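Local coordinates for cell division control protein Cdc48 (Mycobacterium smegmatis, PDB 5E7P), which probably binds and hydrolyses ATP as a Cdc48-type AAA ATPase carrying two nucleotide-binding modules, both occupied by ADP in this crystal, at residues A[19-28]-A[94-104]; A[62-70]-A[137-145]. All coordinates share one frame; numbering follows the deposited sequence.

Contact 1 of 2, residues A[19-28]-A[94-104]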
ATOM      1  N   LEU A  19      10.306 -16.956 -14.949  1.00 61.83           N
ATOM      2  CA  LEU A  19       9.805 -17.336 -13.634  1.00 57.92           C
ATOM      3  C   LEU A  19      10.810 -18.208 -12.888  1.00 51.62           C
ATOM      4  O   LEU A  19      10.883 -19.419 -13.106  1.00 49.35           O
ATOM      5  CB  LEU A  19       8.462 -18.060 -13.761  1.00 58.71           C
ATOM      6  CG  LEU A  19       7.680 -18.278 -12.463  1.00 58.09           C
ATOM      7  CD1 LEU A  19       7.487 -16.960 -11.719  1.00 56.27           C
ATOM      8  CD2 LEU A  19       6.338 -18.937 -12.749  1.00 57.15           C
ATOM      9  N   SER A  20      11.584 -17.581 -12.007  1.00 45.71           N
ATOM     10  CA  SER A  20      12.600 -18.292 -11.239  1.00 41.66           C
ATOM     11  C   SER A  20      11.959 -19.238 -10.224  1.00 34.45           C
ATOM     12  O   SER A  20      10.848 -19.000  -9.762  1.00 32.99           O
ATOM     13  CB  SER A  20      13.530 -17.304 -10.535  1.00 44.44           C
ATOM     14  OG  SER A  20      12.810 -16.495  -9.624  1.00 47.76           O
ATOM     15  N   HIS A  21      12.666 -20.312  -9.884  1.00 31.82           N
ATOM     16  CA  HIS A  21      12.124 -21.331  -8.993  1.00 32.29           C
ATOM     17  C   HIS A  21      13.232 -22.209  -8.423  1.00 34.19           C
ATOM     18  O   HIS A  21      14.304 -22.337  -9.015  1.00 37.29           O
ATOM     19  CB  HIS A  21      11.121 -22.208  -9.745  1.00 33.26           C
ATOM     20  CG  HIS A  21      11.730 -22.971 -10.880  1.00 32.27           C
ATOM     21  ND1 HIS A  21      11.925 -22.418 -12.126  1.00 31.75           N
ATOM     22  CD2 HIS A  21      12.211 -24.234 -10.947  1.00 32.29           C
ATOM     23  CE1 HIS A  21      12.491 -23.313 -12.917  1.00 34.02           C
ATOM     24  NE2 HIS A  21      12.675 -24.425 -12.226  1.00 33.54           N
ATOM     25  N   LEU A  22      12.966 -22.819  -7.273  1.00 33.56           N
ATOM     26  CA  LEU A  22      13.924 -23.711  -6.635  1.00 34.67           C
ATOM     27  C   LEU A  22      13.211 -24.864  -5.950  1.00 38.18           C
ATOM     28  O   LEU A  22      12.115 -24.698  -5.414  1.00 35.70           O
ATOM     29  CB  LEU A  22      14.757 -22.957  -5.601  1.00 34.86           C
ATOM     30  CG  LEU A  22      15.795 -21.959  -6.107  1.00 33.35           C
ATOM     31  CD1 LEU A  22      16.316 -21.124  -4.955  1.00 30.51           C
ATOM     32  CD2 LEU A  22      16.931 -22.702  -6.796  1.00 34.44           C
ATOM     33  N   ARG A  23      13.832 -26.038  -5.978  1.00 43.61           N
ATOM     34  CA  ARG A  23      13.348 -27.160  -5.193  1.00 46.12           C
ATOM     35  C   ARG A  23      14.063 -27.147  -3.851  1.00 44.89           C
ATOM     36  O   ARG A  23      15.291 -27.112  -3.798  1.00 44.74           O
ATOM     37  CB  ARG A  23      13.606 -28.484  -5.909  1.00 50.49           C
ATOM     38  CG  ARG A  23      13.012 -29.693  -5.200  1.00 57.08           C
ATOM     39  CD  ARG A  23      13.717 -30.977  -5.608  1.00 64.65           C
ATOM     40  NE  ARG A  23      13.674 -31.196  -7.051  1.00 69.54           N
ATOM     41  CZ  ARG A  23      14.396 -32.111  -7.691  1.00 73.08           C
ATOM     42  NH1 ARG A  23      15.227 -32.895  -7.016  1.00 74.57           N
ATOM     43  NH2 ARG A  23      14.292 -32.238  -9.008  1.00 73.31           N
ATOM     44  N   LEU A  24      13.294 -27.161  -2.769  1.00 44.00           N
ATOM     45  CA  LEU A  24      13.872 -27.165  -1.433  1.00 46.27           C
ATOM     46  C   LEU A  24      13.315 -28.318  -0.610  1.00 48.30           C
ATOM     47  O   LEU A  24      12.364 -28.982  -1.020  1.00 47.51           O
ATOM     48  CB  LEU A  24      13.593 -25.840  -0.718  1.00 45.30           C
ATOM     49  CG  LEU A  24      14.140 -24.559  -1.350  1.00 43.43           C
ATOM     50  CD1 LEU A  24      13.776 -23.359  -0.497  1.00 43.55           C
ATOM     51  CD2 LEU A  24      15.644 -24.648  -1.529  1.00 44.59           C
ATOM     52  N   THR A  25      13.920 -28.549   0.550  1.00 50.18           N
ATOM     53  CA  THR A  25      13.409 -29.529   1.498  1.00 51.73           C
ATOM     54  C   THR A  25      12.460 -28.828   2.464  1.00 51.95           C
ATOM     55  O   THR A  25      12.797 -27.790   3.035  1.00 50.23           O
ATOM     56  CB  THR A  25      14.547 -30.201   2.290  1.00 52.01           C
ATOM     57  OG1 THR A  25      15.567 -30.643   1.384  1.00 51.51           O
ATOM     58  CG2 THR A  25      14.020 -31.391   3.079  1.00 52.90           C
ATOM     59  N   ALA A  26      11.270 -29.391   2.639  1.00 53.77           N
ATOM     60  CA  ALA A  26      10.257 -28.779   3.490  1.00 53.31           C
ATOM     61  C   ALA A  26      10.238 -29.408   4.877  1.00 57.18           C
ATOM     62  O   ALA A  26       9.775 -30.535   5.048  1.00 59.78           O
ATOM     63  CB  ALA A  26       8.886 -28.885   2.841  1.00 51.11           C
ATOM     64  N   ARG A  27      10.743 -28.675   5.865  1.00 57.75           N
ATOM     65  CA  ARG A  27      10.727 -29.146   7.245  1.00 60.57           C
ATOM     66  C   ARG A  27       9.609 -28.483   8.044  1.00 58.67           C
ATOM     67  O   ARG A  27       9.265 -27.326   7.808  1.00 56.89           O
ATOM     68  CB  ARG A  27      12.078 -28.906   7.920  1.00 64.27           C
ATOM     69  CG  ARG A  27      13.245 -29.586   7.221  1.00 69.06           C
ATOM     70  CD  ARG A  27      14.486 -29.600   8.101  1.00 74.36           C
ATOM     71  NE  ARG A  27      14.679 -28.331   8.798  1.00 76.25           N
ATOM     72  CZ  ARG A  27      15.753 -28.030   9.522  1.00 77.51           C
ATOM     73  NH1 ARG A  27      15.842 -26.850  10.122  1.00 76.83           N
ATOM     74  NH2 ARG A  27      16.741 -28.908   9.641  1.00 79.00           N
ATOM     75  N   LEU A  28       9.047 -29.228   8.990  1.00 59.68           N
ATOM     76  CA  LEU A  28       7.943 -28.741   9.807  1.00 59.57           C
ATOM     77  C   LEU A  28       8.417 -27.691  10.807  1.00 60.72           C
ATOM     78  O   LEU A  28       9.293 -27.955  11.630  1.00 61.22           O
ATOM     79  CB  LEU A  28       7.272 -29.911  10.536  1.00 61.30           C
ATOM     80  CG  LEU A  28       5.957 -29.689  11.294  1.00 62.40           C
ATOM     81  CD1 LEU A  28       6.200 -29.288  12.744  1.00 63.76           C
ATOM     82  CD2 LEU A  28       5.083 -28.657  10.591  1.00 60.18           C
ATOM     83  N   VAL A  94       2.534 -31.402   0.454  1.00 51.93           N
ATOM     84  CA  VAL A  94       3.907 -31.828   0.686  1.00 55.10           C
ATOM     85  C   VAL A  94       4.040 -32.520   2.039  1.00 60.42           C
ATOM     86  O   VAL A  94       3.584 -32.000   3.060  1.00 60.16           O
ATOM     87  CB  VAL A  94       4.879 -30.631   0.642  1.00 54.00           C
ATOM     88  CG1 VAL A  94       6.318 -31.103   0.791  1.00 54.12           C
ATOM     89  CG2 VAL A  94       4.703 -29.852  -0.649  1.00 53.19           C
ATOM     90  N   ARG A  95       4.659 -33.696   2.041  1.00 65.24           N
ATOM     91  CA  ARG A  95       4.946 -34.407   3.282  1.00 69.75           C
ATOM     92  C   ARG A  95       6.116 -33.743   3.998  1.00 68.47           C
ATOM     93  O   ARG A  95       6.861 -32.971   3.396  1.00 65.79           O
ATOM     94  CB  ARG A  95       5.278 -35.872   2.994  1.00 74.55           C
ATOM     95  CG  ARG A  95       4.120 -36.676   2.431  1.00 79.32           C
ATOM     96  CD  ARG A  95       4.573 -38.053   1.952  1.00 84.69           C
ATOM     97  NE  ARG A  95       5.406 -37.974   0.753  1.00 86.48           N
ATOM     98  CZ  ARG A  95       6.735 -38.043   0.752  1.00 88.63           C
ATOM     99  NH1 ARG A  95       7.402 -37.958  -0.392  1.00 87.75           N
ATOM    100  NH2 ARG A  95       7.398 -38.198   1.890  1.00 90.79           N
ATOM    101  N   GLU A  96       6.277 -34.041   5.283  1.00 70.44           N
ATOM    102  CA  GLU A  96       7.397 -33.495   6.037  1.00 72.19           C
ATOM    103  C   GLU A  96       8.708 -34.080   5.522  1.00 72.15           C
ATOM    104  O   GLU A  96       8.778 -35.264   5.189  1.00 74.34           O
ATOM    105  CB  GLU A  96       7.234 -33.770   7.533  1.00 76.49           C
ATOM    106  CG  GLU A  96       8.196 -32.981   8.409  1.00 78.17           C
ATOM    107  CD  GLU A  96       8.012 -33.260   9.889  1.00 81.06           C
ATOM    108  OE1 GLU A  96       8.843 -32.779  10.691  1.00 81.30           O
ATOM    109  OE2 GLU A  96       7.040 -33.957  10.251  1.00 82.53           O
ATOM    110  N   ASN A  97       9.732 -33.234   5.446  1.00 70.14           N
ATOM    111  CA  ASN A  97      11.049 -33.614   4.930  1.00 69.26           C
ATOM    112  C   ASN A  97      11.043 -34.029   3.459  1.00 66.59           C
ATOM    113  O   ASN A  97      11.989 -34.655   2.979  1.00 66.99           O
ATOM    114  CB  ASN A  97      11.697 -34.702   5.796  1.00 72.40           C
ATOM    115  CG  ASN A  97      11.887 -34.265   7.233  1.00 74.46           C
ATOM    116  OD1 ASN A  97      11.355 -34.881   8.156  1.00 76.22           O
ATOM    117  ND2 ASN A  97      12.649 -33.194   7.432  1.00 74.24           N
ATOM    118  N   ALA A  98       9.978 -33.671   2.746  1.00 62.78           N
ATOM    119  CA  ALA A  98       9.890 -33.945   1.315  1.00 60.08           C
ATOM    120  C   ALA A  98      10.265 -32.707   0.502  1.00 57.06           C
ATOM    121  O   ALA A  98      10.569 -31.654   1.062  1.00 56.77           O
ATOM    122  CB  ALA A  98       8.497 -34.427   0.947  1.00 60.27           C
ATOM    123  N   ALA A  99      10.240 -32.839  -0.819  1.00 53.99           N
ATOM    124  CA  ALA A  99      10.635 -31.746  -1.700  1.00 49.97           C
ATOM    125  C   ALA A  99       9.486 -30.778  -1.950  1.00 48.38           C
ATOM    126  O   ALA A  99       8.333 -31.190  -2.069  1.00 48.31           O
ATOM    127  CB  ALA A  99      11.166 -32.291  -3.020  1.00 48.51           C
ATOM    128  N   VAL A 100       9.812 -29.491  -2.028  1.00 46.12           N
ATOM    129  CA  VAL A 100       8.824 -28.467  -2.352  1.00 43.03           C
ATOM    130  C   VAL A 100       9.366 -27.476  -3.386  1.00 40.00           C
ATOM    131  O   VAL A 100      10.519 -27.047  -3.310  1.00 40.49           O
ATOM    132  CB  VAL A 100       8.333 -27.716  -1.087  1.00 43.60           C
ATOM    133  CG1 VAL A 100       9.494 -27.059  -0.355  1.00 43.36           C
ATOM    134  CG2 VAL A 100       7.268 -26.690  -1.449  1.00 42.90           C
ATOM    135  N   LEU A 101       8.537 -27.138  -4.367  1.00 36.29           N
ATOM    136  CA  LEU A 101       8.899 -26.133  -5.357  1.00 33.78           C
ATOM    137  C   LEU A 101       8.493 -24.742  -4.881  1.00 34.19           C
ATOM    138  O   LEU A 101       7.330 -24.498  -4.555  1.00 33.39           O
ATOM    139  CB  LEU A 101       8.258 -26.444  -6.711  1.00 33.19           C
ATOM    140  CG  LEU A 101       9.118 -27.236  -7.703  1.00 33.33           C
ATOM    141  CD1 LEU A 101      10.366 -26.444  -8.077  1.00 33.12           C
ATOM    142  CD2 LEU A 101       9.490 -28.607  -7.152  1.00 31.15           C
ATOM    143  N   VAL A 102       9.465 -23.837  -4.832  1.00 35.27           N
ATOM    144  CA  VAL A 102       9.226 -22.470  -4.397  1.00 34.83           C
ATOM    145  C   VAL A 102       9.483 -21.511  -5.554  1.00 35.94           C
ATOM    146  O   VAL A 102      10.466 -21.657  -6.278  1.00 36.52           O
ATOM    147  CB  VAL A 102      10.138 -22.095  -3.215  1.00 34.21           C
ATOM    148  CG1 VAL A 102       9.690 -20.782  -2.587  1.00 32.40           C
ATOM    149  CG2 VAL A 102      10.140 -23.205  -2.181  1.00 36.20           C
ATOM    150  N   SER A 103       8.599 -20.536  -5.727  1.00 36.99           N
ATOM    151  CA  SER A 103       8.741 -19.559  -6.800  1.00 37.53           C
ATOM    152  C   SER A 103       7.906 -18.321  -6.505  1.00 38.46           C
ATOM    153  O   SER A 103       6.867 -18.415  -5.851  1.00 38.65           O
ATOM    154  CB  SER A 103       8.302 -20.166  -8.132  1.00 38.79           C
ATOM    155  OG  SER A 103       6.910 -20.422  -8.136  1.00 39.11           O
ATOM    156  N   PRO A 104       8.361 -17.154  -6.985  1.00 38.81           N
ATOM    157  CA  PRO A 104       7.577 -15.926  -6.839  1.00 37.51           C
ATOM    158  C   PRO A 104       6.209 -16.069  -7.491  1.00 37.69           C
ATOM    159  O   PRO A 104       6.083 -16.717  -8.530  1.00 38.47           O
ATOM    160  CB  PRO A 104       8.416 -14.879  -7.585  1.00 38.25           C
ATOM    161  CG  PRO A 104       9.361 -15.660  -8.442  1.00 39.39           C
ATOM    162  CD  PRO A 104       9.638 -16.909  -7.676  1.00 39.25           C
TER
HETATM  163  O   HOH W   1      11.120 -31.808   9.377  1.00 61.51           O
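Leu22 pairs with Val102 and Leu24 with Val100 as antiparallel hydrogen-bonded pairs, and the ladder between strands 22-28 and 98-104 is regular over these two. Leu22 N lies 2.9 Å from Val102 O, and Leu24 N 2.8 Å from Val100 O. The side chains of both pairs, with Ala26, share one buried face, where packing is tight. Val100 turns CG1 between its own backbone N and carbonyl carbon (chi1 58°), which sets that methyl 3.7 Å from Ala26 CB. Leu24 CD1 passes across Val102 CG2 at 4.0 Å. Val46 of helix 44-50 covers Leu22 and Leu24, and Met702 and Met705 of helix 690-707 also meet Leu22.

The reverse face, bearing Arg23, Thr25, Ala99 and Leu101, is looser and more open to solvent. Arg23 lays only its aliphatic part, CG and CD, against Ala99 CB. At the far end Ala26 N still bonds to Ala98 O (2.8 Å, N-H...O 169°) before a type II turn from Arg95 to Ala98 takes over: Ala26 O receives Asn97 N at 2.7 Å, along a bent path (N-H...O 138°). Beyond it, the extended Glu96 side chain runs alongside Leu28 CB. A water donates to Glu96 OE1 at 2.8 Å and is more weakly held by Leu28 N and Asn97 ND2.

Both strands belong to the Cdc48 N-terminal domain, whose family is grouped with the double-psi beta-barrels; the bonds and packing imply that the main chain and one apolar face carry this join, with charged groups kept to its margin.

Contact 2 of 2, residues A[62-70]-A[137-145]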
ATOM      1  N   GLY A  62       3.589 -28.860  -4.271  1.00 46.55           N
ATOM      2  CA  GLY A  62       3.860 -30.280  -4.150  1.00 48.96           C
ATOM      3  C   GLY A  62       2.922 -31.024  -5.082  1.00 50.25           C
ATOM      4  O   GLY A  62       3.037 -30.914  -6.303  1.00 50.15           O
ATOM      5  N   THR A  63       1.980 -31.771  -4.513  1.00 52.63           N
ATOM      6  CA  THR A  63       0.929 -32.385  -5.318  1.00 56.55           C
ATOM      7  C   THR A  63      -0.151 -31.347  -5.572  1.00 57.61           C
ATOM      8  O   THR A  63      -0.966 -31.491  -6.486  1.00 57.02           O
ATOM      9  CB  THR A  63       0.311 -33.618  -4.634  1.00 59.03           C
ATOM     10  OG1 THR A  63      -0.318 -33.227  -3.407  1.00 60.47           O
ATOM     11  CG2 THR A  63       1.380 -34.661  -4.344  1.00 59.69           C
ATOM     12  N   ARG A  64      -0.143 -30.299  -4.752  1.00 58.73           N
ATOM     13  CA  ARG A  64      -1.056 -29.175  -4.901  1.00 58.82           C
ATOM     14  C   ARG A  64      -0.267 -27.874  -4.995  1.00 54.60           C
ATOM     15  O   ARG A  64       0.936 -27.845  -4.730  1.00 52.57           O
ATOM     16  CB  ARG A  64      -2.009 -29.093  -3.706  1.00 63.59           C
ATOM     17  CG  ARG A  64      -2.622 -30.417  -3.289  1.00 69.55           C
ATOM     18  CD  ARG A  64      -3.529 -30.226  -2.088  1.00 73.83           C
ATOM     19  NE  ARG A  64      -4.642 -29.334  -2.394  1.00 76.34           N
ATOM     20  CZ  ARG A  64      -5.443 -28.796  -1.481  1.00 79.49           C
ATOM     21  NH1 ARG A  64      -6.432 -27.995  -1.854  1.00 80.80           N
ATOM     22  NH2 ARG A  64      -5.253 -29.054  -0.193  1.00 80.34           N
ATOM     23  N   THR A  65      -0.953 -26.796  -5.361  1.00 51.69           N
ATOM     24  CA  THR A  65      -0.329 -25.481  -5.419  1.00 48.53           C
ATOM     25  C   THR A  65      -0.977 -24.526  -4.421  1.00 45.44           C
ATOM     26  O   THR A  65      -2.193 -24.328  -4.433  1.00 43.06           O
ATOM     27  CB  THR A  65      -0.413 -24.870  -6.833  1.00 49.96           C
ATOM     28  OG1 THR A  65       0.348 -25.667  -7.750  1.00 51.00           O
ATOM     29  CG2 THR A  65       0.138 -23.452  -6.832  1.00 49.67           C
ATOM     30  N   THR A  66      -0.159 -23.940  -3.552  1.00 45.22           N
ATOM     31  CA  THR A  66      -0.644 -22.953  -2.595  1.00 45.00           C
ATOM     32  C   THR A  66       0.276 -21.738  -2.597  1.00 42.49           C
ATOM     33  O   THR A  66       1.174 -21.635  -3.431  1.00 41.39           O
ATOM     34  CB  THR A  66      -0.740 -23.534  -1.168  1.00 45.26           C
ATOM     35  OG1 THR A  66      -1.484 -22.640  -0.333  1.00 45.24           O
ATOM     36  CG2 THR A  66       0.645 -23.749  -0.577  1.00 43.78           C
ATOM     37  N   ALA A  67       0.045 -20.815  -1.671  1.00 40.77           N
ATOM     38  CA  ALA A  67       0.896 -19.640  -1.554  1.00 38.30           C
ATOM     39  C   ALA A  67       1.064 -19.209  -0.101  1.00 39.92           C
ATOM     40  O   ALA A  67       0.166 -19.387   0.721  1.00 41.18           O
ATOM     41  CB  ALA A  67       0.347 -18.501  -2.390  1.00 36.24           C
ATOM     42  N   ALA A  68       2.227 -18.648   0.210  1.00 39.58           N
ATOM     43  CA  ALA A  68       2.495 -18.150   1.549  1.00 39.51           C
ATOM     44  C   ALA A  68       3.397 -16.924   1.486  1.00 37.42           C
ATOM     45  O   ALA A  68       3.963 -16.615   0.439  1.00 37.61           O
ATOM     46  CB  ALA A  68       3.124 -19.238   2.406  1.00 40.31           C
ATOM     47  N   VAL A  69       3.520 -16.229   2.612  1.00 35.68           N
ATOM     48  CA  VAL A  69       4.370 -15.048   2.702  1.00 32.56           C
ATOM     49  C   VAL A  69       5.788 -15.447   3.094  1.00 33.89           C
ATOM     50  O   VAL A  69       5.992 -16.165   4.076  1.00 36.53           O
ATOM     51  CB  VAL A  69       3.818 -14.039   3.732  1.00 30.60           C
ATOM     52  CG1 VAL A  69       4.765 -12.851   3.894  1.00 29.27           C
ATOM     53  CG2 VAL A  69       2.429 -13.572   3.321  1.00 27.74           C
ATOM     54  N   ALA A  70       6.768 -14.987   2.323  1.00 32.75           N
ATOM     55  CA  ALA A  70       8.160 -15.316   2.606  1.00 33.36           C
ATOM     56  C   ALA A  70       8.692 -14.532   3.799  1.00 35.90           C
ATOM     57  O   ALA A  70       8.808 -13.308   3.750  1.00 36.20           O
ATOM     58  CB  ALA A  70       9.035 -15.081   1.385  1.00 30.45           C
ATOM     59  N   LYS A 137      -3.553 -11.226   4.263  1.00 36.97           N
ATOM     60  CA  LYS A 137      -3.138 -12.608   4.035  1.00 39.75           C
ATOM     61  C   LYS A 137      -3.448 -13.090   2.619  1.00 39.12           C
ATOM     62  O   LYS A 137      -4.415 -12.644   2.000  1.00 38.47           O
ATOM     63  CB  LYS A 137      -3.772 -13.538   5.071  1.00 44.00           C
ATOM     64  CG  LYS A 137      -3.351 -13.231   6.496  1.00 49.51           C
ATOM     65  CD  LYS A 137      -3.723 -14.353   7.449  1.00 55.06           C
ATOM     66  CE  LYS A 137      -3.171 -14.085   8.844  1.00 57.69           C
ATOM     67  NZ  LYS A 137      -3.432 -15.220   9.772  1.00 60.28           N
ATOM     68  N   VAL A 138      -2.619 -14.000   2.112  1.00 38.39           N
ATOM     69  CA  VAL A 138      -2.803 -14.552   0.771  1.00 37.08           C
ATOM     70  C   VAL A 138      -3.739 -15.758   0.766  1.00 39.62           C
ATOM     71  O   VAL A 138      -3.705 -16.595   1.669  1.00 41.66           O
ATOM     72  CB  VAL A 138      -1.464 -14.944   0.110  1.00 34.56           C
ATOM     73  CG1 VAL A 138      -0.658 -13.705  -0.238  1.00 33.76           C
ATOM     74  CG2 VAL A 138      -0.672 -15.870   1.015  1.00 34.95           C
ATOM     75  N   MET A 139      -4.574 -15.836  -0.263  1.00 39.29           N
ATOM     76  CA  MET A 139      -5.567 -16.894  -0.371  1.00 39.93           C
ATOM     77  C   MET A 139      -5.427 -17.627  -1.697  1.00 40.19           C
ATOM     78  O   MET A 139      -5.067 -17.034  -2.714  1.00 39.40           O
ATOM     79  CB  MET A 139      -6.979 -16.312  -0.252  1.00 38.78           C
ATOM     80  CG  MET A 139      -7.229 -15.509   1.014  1.00 36.77           C
ATOM     81  SD  MET A 139      -7.258 -16.529   2.499  1.00 57.69           S
ATOM     82  CE  MET A 139      -7.079 -15.281   3.769  1.00124.75           C
ATOM     83  N   THR A 140      -5.711 -18.924  -1.671  1.00 40.14           N
ATOM     84  CA  THR A 140      -5.740 -19.745  -2.871  1.00 38.80           C
ATOM     85  C   THR A 140      -6.885 -20.734  -2.705  1.00 39.39           C
ATOM     86  O   THR A 140      -7.130 -21.215  -1.599  1.00 38.13           O
ATOM     87  CB  THR A 140      -4.419 -20.520  -3.064  1.00 38.37           C
ATOM     88  OG1 THR A 140      -3.310 -19.619  -2.965  1.00 36.50           O
ATOM     89  CG2 THR A 140      -4.391 -21.204  -4.425  1.00 38.12           C
ATOM     90  N   VAL A 141      -7.595 -21.026  -3.791  1.00 40.69           N
ATOM     91  CA  VAL A 141      -8.731 -21.941  -3.724  1.00 44.17           C
ATOM     92  C   VAL A 141      -8.302 -23.312  -3.207  1.00 45.47           C
ATOM     93  O   VAL A 141      -7.334 -23.894  -3.699  1.00 43.60           O
ATOM     94  CB  VAL A 141      -9.429 -22.088  -5.092  1.00 46.40           C
ATOM     95  CG1 VAL A 141     -10.451 -23.217  -5.055  1.00 48.49           C
ATOM     96  CG2 VAL A 141     -10.088 -20.778  -5.491  1.00 45.72           C
ATOM     97  N   GLY A 142      -9.014 -23.808  -2.198  1.00 48.30           N
ATOM     98  CA  GLY A 142      -8.721 -25.103  -1.614  1.00 52.24           C
ATOM     99  C   GLY A 142      -7.881 -25.019  -0.352  1.00 55.38           C
ATOM    100  O   GLY A 142      -7.732 -26.007   0.366  1.00 58.17           O
ATOM    101  N   ASP A 143      -7.335 -23.837  -0.081  1.00 55.03           N
ATOM    102  CA  ASP A 143      -6.491 -23.632   1.093  1.00 56.88           C
ATOM    103  C   ASP A 143      -7.266 -23.740   2.399  1.00 55.69           C
ATOM    104  O   ASP A 143      -8.453 -23.433   2.456  1.00 55.83           O
ATOM    105  CB  ASP A 143      -5.804 -22.265   1.034  1.00 59.59           C
ATOM    106  CG  ASP A 143      -4.600 -22.255   0.116  1.00 63.40           C
ATOM    107  OD1 ASP A 143      -4.541 -23.096  -0.805  1.00 66.41           O
ATOM    108  OD2 ASP A 143      -3.710 -21.404   0.316  1.00 63.67           O
ATOM    109  N   THR A 144      -6.578 -24.175   3.448  1.00 55.24           N
ATOM    110  CA  THR A 144      -7.128 -24.127   4.794  1.00 55.77           C
ATOM    111  C   THR A 144      -6.510 -22.951   5.543  1.00 55.96           C
ATOM    112  O   THR A 144      -5.307 -22.930   5.794  1.00 55.39           O
ATOM    113  CB  THR A 144      -6.851 -25.425   5.570  1.00 55.42           C
ATOM    114  OG1 THR A 144      -7.582 -26.503   4.975  1.00 58.42           O
ATOM    115  CG2 THR A 144      -7.282 -25.277   7.018  1.00 54.77           C
ATOM    116  N   VAL A 145      -7.336 -21.967   5.883  1.00 57.20           N
ATOM    117  CA  VAL A 145      -6.863 -20.803   6.623  1.00 58.04           C
ATOM    118  C   VAL A 145      -7.400 -20.789   8.047  1.00 60.03           C
ATOM    119  O   VAL A 145      -8.486 -21.302   8.322  1.00 60.94           O
ATOM    120  CB  VAL A 145      -7.249 -19.482   5.929  1.00 57.21           C
ATOM    121  CG1 VAL A 145      -6.428 -19.286   4.669  1.00 56.70           C
ATOM    122  CG2 VAL A 145      -8.737 -19.456   5.618  1.00 58.21           C
TER
HETATM  123  O   HOH W   2      -2.254 -19.404  -0.371  1.00 42.21           O
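Arg64 makes the first touch, reaching from just before strand 65-70 to the turn Thr140-Asp143. Its NH1 donates a rather long bond of 3.3 Å to Gly142 O, which sits at the guanidinium edge, slightly tilted from its plane. The donor stands 57° out of the carbonyl plane, so the bond does not use a lone pair. Gly142 occupies a type II turn with positive phi, and the turn is closed by Asp143 N bonding to Thr140 O.

Thr65 contributes its carbonyl, with O 3.8 Å from Thr140 CG2. Thr66 carries OG1 anti to its backbone N (chi1 -168°), which directs the hydroxyl to the Asp143 carboxylate, 2.6 Å from OD2; the two side chains meet at a slant.

At Ala67 a water bridges the two segments. It donates to Ala67 O at 2.7 Å and to Asp143 OD2 at 2.6 Å, and accepts from Thr140 OG1 at 2.8 Å. Three groups thus hold one water, which links the Ala67 carbonyl to the side chains of Thr140 and Asp143. Past it the contact turns apolar: Val138 CG2 lies 3.6 Å from Ala67 O, and the same methyl brushes Ala68 CA and, loosely, Val69 CG2.

The strand axes run almost exactly antiparallel (176°) but come no closer than 6.5 Å, wider than for paired strands; 65-70 and 138-140 belong to separate sheets. Strand 57-61 flanks the first, with Leu60 against Thr66 and Ala68, while its Ala57 meets Val138. Helix 86-92 closes the other end: Asn91 touches Thr66 and Asp143 and accepts a bond from Thr144 N, and Met139 packs on Val183 of strand 177-184.

Overall arrangement
From the N terminus, residues 19-28 come first and pair with 94-104, so contact 1 closes a loop of 65 intervening residues. Segment 62-70 lies within that loop, but its partner 137-145 follows only beyond 94-104; the two loops therefore cross. Contact 1 joins two neighbouring strands of the six-stranded sheet, whereas contact 2 links strand 65-72 of that same sheet to strand 138-140, of a three-stranded sheet, and to the turn that follows it, which leads into strand 144-146. Their centres are 13 Å apart, and they meet where Val94 CG2 packs 3.6 Å from Gly62 CA. Contact 1 stays within the N-terminal sheet; contact 2 joins it to the next part of the chain.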